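PDB 2ECE: selenium-binding protein from Sulfolobus tokodaii, which is of uncertain function but, as a seven-bladed beta-propeller of the selenium-binding protein family, may bind selenium. Local coordinates for residues W195-E200 with W233-R238; V362-I367 with L429-E434; H74-N79 with Q446-G451; S280-W285 with P321-I326. All blocks are in the same frame, centred on the assembly; numbering follows the deposited sequence.

Contact 1 (W195-E200 with W233-R238); sequences WNLPNE and WDLRKR
E200 and L235 meet in a surface contact between two tight loops at the same end of one propeller blade, where strand 193-196 turns into 201-204 and strand 229-234 turns into 239-245. The central link is made by backbone: L235 N donates to E200 O at 2.8 Å, coming in from above the carbonyl plane, and L235 CB lies only 3.3 Å from that same oxygen. Further in, the apolar ends touch, with L197 CD2 3.8 Å from L235 CD1. L197 CD2 also lies over one face of the W195 ring, toward its rim, and L235 also packs on L202 of the strand between. On the outer side, the E200 side chain runs alongside R236, and OE1 reaches R236 CB at 3.7 Å. The opposite charges do not pair there, as OE1 stays 5.0 Å from R236 NE. A water lies within hydrogen-bonding range of both E200 OE1 and D234 OD1. Each loop is braced from within by an acidic or amide side chain. N196 OD1 takes both N199 ND2 (2.8 Å) and N199 N from one face of its plane, while D234 OD1 takes K237 N at 3.1 Å. These are two Asx motifs, one in each of the turns of a four-stranded antiparallel propeller blade.

Contact 2 (V362-I367 with L429-E434); sequences VKLGGI and LEIDKE
V362 and I431 face each other with their leading branches placed alike: V362 CG1 (chi1 -65°) and I431 CG1 (chi1 -59°) both stand opposite the carbonyl carbon, beside their own backbone N. I431 then runs straight on at chi2 (168°), which carries CD1 past V362 as far as L364. The V362 and I431 side chains cross at a slant, and V362 CB comes to 3.9 Å from I431 CG1. L364 approaches from the opposite direction and slides past, its CD2 3.7 Å from I431 CD1. The same methyl lies 3.8 Å from the carbonyl oxygen K363 O, so the end of I431 fits against backbone as well as side chain. V362 CG1 reaches over toward the other strand, 3.5 Å from L429 O and 4.3 Å from L429 CB. Strand 357-363 is the outermost of its blade and 429-438 the outermost of the next, so the contact joins the outer margins of neighbouring propeller blades. L421 of strand 417-423 touches V362, L429 and I431 alike, and V345 of strand 344-349, in the blade of V362, packs on V362 and L429. Cutting I431 back to an alanine is likely to open a gap between the blades, leaving V362 CB and L364 CD2 without the ethyl arm they pack against. K363 and E430 start their side chains away from the other segment. What remains between the segments is hydrocarbon against hydrocarbon and carbonyl oxygen, so the blades are held here by shape and burial of apolar surface rather than by directional bonds.

Contact 3 (H74-N79 with Q446-G451); sequences HHFGWN and QVRLSG
The F76 ring has R448 CD over the centre of one face, a CH-pi contact 4.0 Å from the centroid, and Q446 O in its plane at the edge, 3.3 Å from CE1. The H75 ring carries the Q446 amide over one face, the two planes 31° apart, while its NE2 bonds E255. Q446 NE2 also lies above one face of the R448 guanidinium, near the rim. This is the closure of a seven-bladed beta-propeller: the late strand 443-449 completes the blade begun by 27-33, and here it meets 77-78, the innermost strand of the next blade. With CG anti to the backbone N (chi1 -168°), Q446 stretches across so that OE1 accepts F76 N at 2.8 Å, in the carbonyl plane. R448 bends at chi2 and turns NE to F76 O, 2.8 Å away and nearly in the guanidinium plane. A methionine in place of R448 would probably leave F76 O without this donor and D453, its salt-bridge partner, without its mate. Backbone joins in at the other end, Q446 N donating to H74 O at 3.2 Å. Beyond R448, a water in the plane of the W78 ring accepts from NE1 and donates to L449 O, 2.7 Å from each.

Contact 4 (S280-W285 with P321-I326); sequences SSIWLW and PLVTDI
S280 lays its short side chain into the corner between P321 and V323, with CB 3.5 Å from both P321 CG and V323 CG2. The hydroxyl stands beside the serine's own backbone N (chi1 -75°) and there accepts V323 N at 3.1 Å in an almost straight bond, 176° at the hydrogen. The same OG bonds V272 O on the neighbouring strand, so this buried oxygen is gripped from both its own blade and the connecting segment 321-326. P321 CG presses close as well, 3.2 Å from S280 OG. Strand 280-288 is the middle strand of a five-stranded propeller blade, and residues 321-326 are the connection that leaves the outer strand 318-319 and leads inward to 326-328, the innermost strand of the next blade. Along that path I282 takes over from S280. Its chi2 of -53° folds CD1 round to the connection, where it touches V323 CG1 at 4.0 Å, the two side chains crossing at about a right angle, and I326 CG2 at 3.9 Å, sliding past in the opposite sense. F268 and I298 flank I282 on the adjacent strands. V323 O is taken by N270 ND2, and D325 forms a salt bridge with R257 of strand 250-258.

In the fold
The four contacts sample different levels of one propeller. Contact 1 lies within a blade at the surface, whereas contacts 2, 3 and 4 each join one blade to the next. Contacts 1 and 2 sit on opposite sides of the chain's centre, with centres 38 Å apart. Contact 3 is the innermost, about 9 Å from that centre, and its two segments enclose the other three along the chain. Nearest atoms of contacts 3 and 4 are about 5 Å apart without touching; E255 of strand 250-258 comes between, bonding H75 and touching D325. Contact 4 comes within about 6 Å of both contact 1 and contact 2.

Contact 1 (W195-E200 with W233-R238)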
# COMPACT_ATOMS: atom_id res chain seq x y z
N TRP A 195 -1.16 -6.56 -11.19
CA TRP A 195 -1.17 -7.36 -12.39
C TRP A 195 0.14 -7.36 -13.16
O TRP A 195 1.09 -6.65 -12.82
CB TRP A 195 -2.29 -6.82 -13.30
CG TRP A 195 -2.27 -5.28 -13.44
CD1 TRP A 195 -1.17 -4.50 -13.68
CD2 TRP A 195 -3.39 -4.36 -13.36
NE1 TRP A 195 -1.53 -3.17 -13.74
CE2 TRP A 195 -2.88 -3.06 -13.55
CE3 TRP A 195 -4.76 -4.52 -13.14
CZ2 TRP A 195 -3.70 -1.91 -13.53
CZ3 TRP A 195 -5.59 -3.38 -13.12
CH2 TRP A 195 -5.04 -2.09 -13.31
N ASN A 196 0.17 -8.19 -14.19
CA ASN A 196 1.27 -8.26 -15.13
C ASN A 196 0.43 -8.07 -16.39
O ASN A 196 -0.24 -9.00 -16.85
CB ASN A 196 1.93 -9.63 -15.16
CG ASN A 196 3.05 -9.70 -16.19
OD1 ASN A 196 2.83 -9.41 -17.37
ND2 ASN A 196 4.25 -10.08 -15.75
N LEU A 197 0.43 -6.85 -16.92
CA LEU A 197 -0.40 -6.53 -18.07
C LEU A 197 -0.18 -7.31 -19.37
O LEU A 197 -1.13 -7.82 -19.93
CB LEU A 197 -0.34 -5.02 -18.34
CG LEU A 197 -0.94 -4.17 -17.20
CD1 LEU A 197 -0.64 -2.70 -17.42
CD2 LEU A 197 -2.43 -4.41 -17.12
N PRO A 198 1.07 -7.42 -19.84
CA PRO A 198 1.26 -8.17 -21.09
C PRO A 198 0.87 -9.64 -21.01
O PRO A 198 0.42 -10.23 -22.00
CB PRO A 198 2.75 -7.97 -21.39
CG PRO A 198 3.05 -6.64 -20.72
CD PRO A 198 2.33 -6.80 -19.41
N ASN A 199 1.03 -10.23 -19.84
CA ASN A 199 0.69 -11.63 -19.64
C ASN A 199 -0.77 -11.80 -19.24
O ASN A 199 -1.26 -12.91 -19.04
CB ASN A 199 1.62 -12.24 -18.59
CG ASN A 199 3.01 -12.45 -19.13
OD1 ASN A 199 3.26 -13.43 -19.83
ND2 ASN A 199 3.91 -11.52 -18.84
N GLU A 200 -1.46 -10.67 -19.13
CA GLU A 200 -2.87 -10.64 -18.78
C GLU A 200 -3.31 -11.41 -17.55
O GLU A 200 -4.30 -12.14 -17.60
CB GLU A 200 -3.69 -11.12 -19.98
CG GLU A 200 -3.31 -10.42 -21.27
CD GLU A 200 -4.32 -10.64 -22.36
OE1 GLU A 200 -5.02 -11.67 -22.32
OE2 GLU A 200 -4.41 -9.78 -23.28
N TRP A 233 -5.89 -14.56 -11.62
CA TRP A 233 -6.99 -14.37 -12.55
C TRP A 233 -6.55 -14.10 -13.98
O TRP A 233 -5.44 -13.63 -14.23
CB TRP A 233 -7.85 -13.17 -12.14
CG TRP A 233 -8.28 -13.11 -10.73
CD1 TRP A 233 -7.49 -12.97 -9.63
CD2 TRP A 233 -9.63 -13.07 -10.27
NE1 TRP A 233 -8.27 -12.85 -8.50
CE2 TRP A 233 -9.59 -12.91 -8.87
CE3 TRP A 233 -10.88 -13.16 -10.90
CZ2 TRP A 233 -10.75 -12.83 -8.08
CZ3 TRP A 233 -12.04 -13.08 -10.12
CH2 TRP A 233 -11.96 -12.92 -8.72
N ASP A 234 -7.46 -14.38 -14.91
CA ASP A 234 -7.27 -14.11 -16.33
C ASP A 234 -7.78 -12.67 -16.39
O ASP A 234 -8.98 -12.43 -16.27
CB ASP A 234 -8.18 -15.02 -17.16
CG ASP A 234 -8.03 -14.79 -18.66
OD1 ASP A 234 -7.78 -13.64 -19.07
OD2 ASP A 234 -8.18 -15.77 -19.42
N LEU A 235 -6.88 -11.71 -16.54
CA LEU A 235 -7.24 -10.29 -16.58
C LEU A 235 -8.29 -9.97 -17.64
O LEU A 235 -9.21 -9.18 -17.41
CB LEU A 235 -5.99 -9.45 -16.85
CG LEU A 235 -5.81 -8.09 -16.15
CD1 LEU A 235 -5.08 -7.17 -17.11
CD2 LEU A 235 -7.14 -7.48 -15.74
N ARG A 236 -8.15 -10.59 -18.79
CA ARG A 236 -9.06 -10.36 -19.90
C ARG A 236 -10.45 -10.95 -19.72
O ARG A 236 -11.45 -10.26 -19.90
CB ARG A 236 -8.45 -10.90 -21.17
CG ARG A 236 -9.34 -10.73 -22.34
CD ARG A 236 -8.82 -11.54 -23.46
NE ARG A 236 -9.40 -11.07 -24.69
CZ ARG A 236 -9.76 -11.87 -25.67
NH1 ARG A 236 -9.58 -13.18 -25.55
NH2 ARG A 236 -10.37 -11.37 -26.74
N LYS A 237 -10.52 -12.23 -19.37
CA LYS A 237 -11.80 -12.89 -19.18
C LYS A 237 -12.42 -12.60 -17.82
O LYS A 237 -13.55 -13.01 -17.55
CB LYS A 237 -11.65 -14.41 -19.37
CG LYS A 237 -11.34 -14.86 -20.80
CD LYS A 237 -12.45 -14.50 -21.78
CE LYS A 237 -12.41 -15.36 -23.03
NZ LYS A 237 -12.94 -16.74 -22.79
N ARG A 238 -11.68 -11.89 -16.97
CA ARG A 238 -12.18 -11.51 -15.65
C ARG A 238 -12.64 -12.74 -14.87
O ARG A 238 -13.69 -12.73 -14.23
CB ARG A 238 -13.32 -10.50 -15.83
CG ARG A 238 -12.87 -9.26 -16.62
CD ARG A 238 -14.02 -8.52 -17.28
NE ARG A 238 -14.96 -7.92 -16.34
CZ ARG A 238 -16.09 -7.32 -16.71
NH1 ARG A 238 -16.40 -7.25 -18.00
NH2 ARG A 238 -16.90 -6.80 -15.80
O HOH W 1 -5.76 -13.89 -21.32

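Contact 2 (V362-I367 with L429-E434)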
# COMPACT_ATOMS: atom_id res chain seq x y z
N VAL A 362 17.04 -0.30 9.45
CA VAL A 362 17.01 0.89 10.31
C VAL A 362 15.92 0.70 11.36
O VAL A 362 14.95 -0.03 11.13
CB VAL A 362 16.74 2.19 9.51
CG1 VAL A 362 17.88 2.45 8.54
CG2 VAL A 362 15.42 2.09 8.77
N LYS A 363 16.10 1.33 12.51
CA LYS A 363 15.12 1.23 13.59
C LYS A 363 14.36 2.54 13.75
O LYS A 363 14.96 3.60 13.85
CB LYS A 363 15.82 0.89 14.92
CG LYS A 363 16.74 -0.32 14.88
CD LYS A 363 17.36 -0.55 16.25
CE LYS A 363 18.60 -1.40 16.16
NZ LYS A 363 18.33 -2.73 15.54
N LEU A 364 13.04 2.44 13.79
CA LEU A 364 12.18 3.61 13.93
C LEU A 364 10.98 3.21 14.79
O LEU A 364 10.25 2.27 14.45
CB LEU A 364 11.69 4.08 12.56
CG LEU A 364 12.71 4.59 11.53
CD1 LEU A 364 12.06 4.64 10.15
CD2 LEU A 364 13.21 5.98 11.94
N GLY A 365 10.79 3.91 15.91
CA GLY A 365 9.68 3.60 16.80
C GLY A 365 9.60 2.12 17.14
O GLY A 365 10.61 1.50 17.45
N GLY A 366 8.40 1.55 17.08
CA GLY A 366 8.23 0.14 17.35
C GLY A 366 8.00 -0.21 18.81
O GLY A 366 8.53 0.44 19.72
N ILE A 367 7.20 -1.25 19.05
CA ILE A 367 6.94 -1.69 20.41
C ILE A 367 8.23 -2.27 20.98
O ILE A 367 8.49 -2.17 22.18
CB ILE A 367 5.83 -2.76 20.44
CG1 ILE A 367 4.51 -2.18 19.94
CG2 ILE A 367 5.67 -3.30 21.85
CD1 ILE A 367 3.45 -3.21 19.65
N LEU A 429 21.15 1.08 3.90
CA LEU A 429 19.97 1.87 4.27
C LEU A 429 20.29 2.79 5.44
O LEU A 429 20.71 2.33 6.50
CB LEU A 429 18.82 0.94 4.68
CG LEU A 429 17.46 0.98 3.97
CD1 LEU A 429 16.41 0.47 4.96
CD2 LEU A 429 17.11 2.38 3.51
N GLU A 430 20.07 4.09 5.26
CA GLU A 430 20.32 5.07 6.32
C GLU A 430 19.12 6.00 6.49
O GLU A 430 18.40 6.27 5.54
CB GLU A 430 21.55 5.94 5.99
CG GLU A 430 22.89 5.22 5.93
CD GLU A 430 23.33 4.67 7.28
OE1 GLU A 430 23.03 5.30 8.31
OE2 GLU A 430 23.99 3.61 7.30
N ILE A 431 18.93 6.50 7.71
CA ILE A 431 17.84 7.43 7.98
C ILE A 431 18.33 8.82 7.65
O ILE A 431 19.40 9.23 8.11
CB ILE A 431 17.44 7.42 9.48
CG1 ILE A 431 17.01 6.02 9.91
CG2 ILE A 431 16.32 8.41 9.72
CD1 ILE A 431 16.89 5.87 11.42
N ASP A 432 17.59 9.57 6.84
CA ASP A 432 18.01 10.92 6.53
C ASP A 432 17.75 11.71 7.81
O ASP A 432 16.63 11.73 8.31
CB ASP A 432 17.19 11.51 5.39
CG ASP A 432 17.78 12.80 4.87
OD1 ASP A 432 18.73 12.73 4.06
OD2 ASP A 432 17.32 13.89 5.27
N LYS A 433 18.78 12.36 8.33
CA LYS A 433 18.66 13.14 9.56
C LYS A 433 17.88 14.44 9.38
O LYS A 433 17.06 14.80 10.22
CB LYS A 433 20.06 13.45 10.11
CG LYS A 433 20.06 14.24 11.41
CD LYS A 433 21.40 14.91 11.65
CE LYS A 433 21.41 15.74 12.93
NZ LYS A 433 20.34 16.79 12.94
N GLU A 434 18.14 15.13 8.27
CA GLU A 434 17.50 16.42 7.99
C GLU A 434 16.00 16.40 7.69
O GLU A 434 15.26 17.25 8.17
CB GLU A 434 18.23 17.11 6.84
CG GLU A 434 19.75 16.97 6.90
CD GLU A 434 20.24 15.67 6.27
OE1 GLU A 434 20.19 15.55 5.02
OE2 GLU A 434 20.67 14.76 7.02

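Contact 3 (H74-N79 with Q446-G451)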
# COMPACT_ATOMS: atom_id res chain seq x y z
N HIS A 74 -6.60 5.93 3.25
CA HIS A 74 -5.62 4.87 3.43
C HIS A 74 -4.68 4.78 2.21
O HIS A 74 -3.64 5.44 2.15
CB HIS A 74 -6.46 3.62 3.56
CG HIS A 74 -5.75 2.41 4.05
ND1 HIS A 74 -5.65 2.11 5.39
CD2 HIS A 74 -5.25 1.34 3.39
CE1 HIS A 74 -5.11 0.91 5.53
NE2 HIS A 74 -4.85 0.42 4.33
N HIS A 75 -5.22 4.20 1.15
CA HIS A 75 -4.47 4.00 -0.09
C HIS A 75 -5.14 4.86 -1.16
O HIS A 75 -6.34 5.13 -1.08
CB HIS A 75 -4.50 2.52 -0.54
CG HIS A 75 -3.47 1.64 0.10
ND1 HIS A 75 -2.83 1.98 1.28
CD2 HIS A 75 -2.97 0.43 -0.25
CE1 HIS A 75 -2.00 1.01 1.62
NE2 HIS A 75 -2.06 0.06 0.71
N PHE A 76 -4.36 5.31 -2.14
CA PHE A 76 -4.90 6.09 -3.25
C PHE A 76 -3.98 5.99 -4.46
O PHE A 76 -2.87 5.47 -4.36
CB PHE A 76 -5.13 7.57 -2.86
CG PHE A 76 -3.87 8.35 -2.58
CD1 PHE A 76 -3.17 8.17 -1.39
CD2 PHE A 76 -3.40 9.30 -3.49
CE1 PHE A 76 -2.02 8.91 -1.11
CE2 PHE A 76 -2.24 10.05 -3.23
CZ PHE A 76 -1.55 9.85 -2.04
N GLY A 77 -4.44 6.46 -5.61
CA GLY A 77 -3.62 6.37 -6.80
C GLY A 77 -3.99 7.37 -7.87
O GLY A 77 -4.86 8.20 -7.67
N TRP A 78 -3.31 7.28 -9.01
CA TRP A 78 -3.56 8.18 -10.13
C TRP A 78 -4.63 7.66 -11.07
O TRP A 78 -4.86 6.46 -11.15
CB TRP A 78 -2.28 8.40 -10.93
CG TRP A 78 -1.17 9.01 -10.15
CD1 TRP A 78 -0.13 8.36 -9.55
CD2 TRP A 78 -0.95 10.41 -9.94
NE1 TRP A 78 0.72 9.27 -8.98
CE2 TRP A 78 0.25 10.54 -9.21
CE3 TRP A 78 -1.65 11.57 -10.31
CZ2 TRP A 78 0.77 11.78 -8.83
CZ3 TRP A 78 -1.13 12.81 -9.93
CH2 TRP A 78 0.06 12.90 -9.20
N ASN A 79 -5.25 8.58 -11.81
CA ASN A 79 -6.28 8.21 -12.78
C ASN A 79 -5.62 7.47 -13.95
O ASN A 79 -6.20 6.56 -14.53
CB ASN A 79 -6.99 9.46 -13.31
CG ASN A 79 -6.07 10.36 -14.12
OD1 ASN A 79 -5.09 10.88 -13.59
ND2 ASN A 79 -6.39 10.54 -15.40
N GLN A 446 -0.58 6.09 2.96
CA GLN A 446 0.12 5.98 1.68
C GLN A 446 0.70 7.27 1.12
O GLN A 446 0.14 8.35 1.27
CB GLN A 446 -0.78 5.33 0.62
CG GLN A 446 -0.00 4.94 -0.64
CD GLN A 446 -0.72 3.89 -1.45
OE1 GLN A 446 -1.89 4.05 -1.80
NE2 GLN A 446 -0.02 2.80 -1.75
N VAL A 447 1.84 7.12 0.46
CA VAL A 447 2.54 8.25 -0.15
C VAL A 447 2.63 8.05 -1.66
O VAL A 447 2.95 6.96 -2.13
CB VAL A 447 3.98 8.37 0.42
CG1 VAL A 447 4.77 9.43 -0.32
CG2 VAL A 447 3.91 8.71 1.90
N ARG A 448 2.32 9.09 -2.42
CA ARG A 448 2.43 9.04 -3.87
C ARG A 448 3.33 10.18 -4.29
O ARG A 448 3.05 11.35 -4.01
CB ARG A 448 1.06 9.17 -4.56
CG ARG A 448 0.54 7.86 -5.17
CD ARG A 448 0.05 6.89 -4.09
NE ARG A 448 -0.12 5.51 -4.57
CZ ARG A 448 0.88 4.65 -4.75
NH1 ARG A 448 2.13 5.01 -4.50
NH2 ARG A 448 0.62 3.42 -5.17
N LEU A 449 4.43 9.86 -4.97
CA LEU A 449 5.37 10.87 -5.40
C LEU A 449 4.98 11.46 -6.76
O LEU A 449 4.58 10.74 -7.67
CB LEU A 449 6.78 10.27 -5.48
CG LEU A 449 7.26 9.55 -4.22
CD1 LEU A 449 8.62 8.90 -4.48
CD2 LEU A 449 7.34 10.54 -3.05
N SER A 450 5.10 12.78 -6.89
CA SER A 450 4.77 13.44 -8.15
C SER A 450 5.63 12.80 -9.24
O SER A 450 6.82 12.60 -9.06
CB SER A 450 5.06 14.94 -8.06
OG SER A 450 6.42 15.19 -7.71
N GLY A 451 5.01 12.46 -10.37
CA GLY A 451 5.76 11.85 -11.45
C GLY A 451 5.82 10.33 -11.38
O GLY A 451 6.43 9.69 -12.23
O HOH W 2 3.04 8.58 -7.73

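Contact 4 (S280-W285 with P321-I326)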
# COMPACT_ATOMS: atom_id res chain seq x y z
N SER A 280 6.33 -13.30 10.77
CA SER A 280 5.84 -12.74 9.51
C SER A 280 6.65 -13.45 8.44
O SER A 280 7.76 -13.93 8.71
CB SER A 280 6.10 -11.22 9.44
OG SER A 280 5.20 -10.50 10.26
N SER A 281 6.10 -13.55 7.24
CA SER A 281 6.83 -14.21 6.17
C SER A 281 6.53 -13.55 4.84
O SER A 281 5.45 -13.01 4.63
CB SER A 281 6.47 -15.70 6.11
OG SER A 281 5.07 -15.91 6.07
N ILE A 282 7.53 -13.57 3.96
CA ILE A 282 7.39 -13.01 2.63
C ILE A 282 7.36 -14.20 1.68
O ILE A 282 8.18 -15.11 1.79
CB ILE A 282 8.56 -12.10 2.27
CG1 ILE A 282 8.62 -10.93 3.26
CG2 ILE A 282 8.42 -11.60 0.84
CD1 ILE A 282 7.30 -10.16 3.40
N TRP A 283 6.42 -14.19 0.75
CA TRP A 283 6.29 -15.28 -0.19
C TRP A 283 6.49 -14.82 -1.62
O TRP A 283 6.04 -13.74 -2.01
CB TRP A 283 4.91 -15.92 -0.05
CG TRP A 283 4.71 -16.63 1.25
CD1 TRP A 283 4.64 -16.07 2.50
CD2 TRP A 283 4.54 -18.04 1.44
NE1 TRP A 283 4.43 -17.05 3.45
CE2 TRP A 283 4.37 -18.27 2.82
CE3 TRP A 283 4.51 -19.14 0.57
CZ2 TRP A 283 4.18 -19.55 3.36
CZ3 TRP A 283 4.32 -20.42 1.10
CH2 TRP A 283 4.16 -20.61 2.48
N LEU A 284 7.16 -15.66 -2.40
CA LEU A 284 7.42 -15.38 -3.81
C LEU A 284 6.46 -16.22 -4.64
O LEU A 284 6.49 -17.45 -4.57
CB LEU A 284 8.86 -15.76 -4.17
CG LEU A 284 9.30 -15.69 -5.64
CD1 LEU A 284 9.29 -14.25 -6.10
CD2 LEU A 284 10.69 -16.30 -5.80
N TRP A 285 5.59 -15.57 -5.41
CA TRP A 285 4.68 -16.29 -6.28
C TRP A 285 5.30 -16.18 -7.66
O TRP A 285 5.82 -15.13 -8.03
CB TRP A 285 3.27 -15.69 -6.25
CG TRP A 285 3.18 -14.18 -6.30
CD1 TRP A 285 3.23 -13.31 -5.24
CD2 TRP A 285 2.98 -13.36 -7.46
NE1 TRP A 285 3.06 -12.02 -5.67
CE2 TRP A 285 2.91 -12.02 -7.03
CE3 TRP A 285 2.86 -13.64 -8.83
CZ2 TRP A 285 2.71 -10.95 -7.91
CZ3 TRP A 285 2.66 -12.58 -9.71
CH2 TRP A 285 2.59 -11.25 -9.25
N PRO A 321 6.82 -9.19 14.46
CA PRO A 321 7.39 -8.18 13.57
C PRO A 321 6.28 -7.38 12.89
O PRO A 321 6.42 -6.18 12.67
CB PRO A 321 8.22 -9.01 12.59
CG PRO A 321 7.47 -10.31 12.55
CD PRO A 321 7.19 -10.54 14.01
N LEU A 322 5.17 -8.06 12.60
CA LEU A 322 4.03 -7.46 11.93
C LEU A 322 4.45 -6.73 10.66
O LEU A 322 4.37 -5.50 10.57
CB LEU A 322 3.30 -6.47 12.85
CG LEU A 322 2.66 -7.04 14.12
CD1 LEU A 322 2.03 -5.90 14.92
CD2 LEU A 322 1.62 -8.09 13.76
N VAL A 323 4.92 -7.49 9.68
CA VAL A 323 5.32 -6.92 8.40
C VAL A 323 4.03 -6.62 7.67
O VAL A 323 3.34 -7.53 7.21
CB VAL A 323 6.17 -7.92 7.59
CG1 VAL A 323 6.46 -7.36 6.20
CG2 VAL A 323 7.49 -8.19 8.33
N THR A 324 3.69 -5.33 7.58
CA THR A 324 2.45 -4.90 6.94
C THR A 324 2.56 -4.35 5.51
O THR A 324 1.56 -4.32 4.78
CB THR A 324 1.74 -3.84 7.80
OG1 THR A 324 2.66 -2.78 8.08
CG2 THR A 324 1.26 -4.45 9.11
N ASP A 325 3.74 -3.90 5.11
CA ASP A 325 3.92 -3.38 3.76
C ASP A 325 5.25 -3.81 3.14
O ASP A 325 6.23 -4.07 3.85
CB ASP A 325 3.84 -1.85 3.74
CG ASP A 325 3.75 -1.28 2.33
OD1 ASP A 325 2.95 -1.82 1.54
OD2 ASP A 325 4.45 -0.30 2.00
N ILE A 326 5.26 -3.91 1.81
CA ILE A 326 6.46 -4.26 1.06
C ILE A 326 6.47 -3.42 -0.21
O ILE A 326 5.41 -2.98 -0.68
CB ILE A 326 6.50 -5.76 0.65
CG1 ILE A 326 5.22 -6.14 -0.10
CG2 ILE A 326 6.72 -6.63 1.87
CD1 ILE A 326 5.30 -7.47 -0.84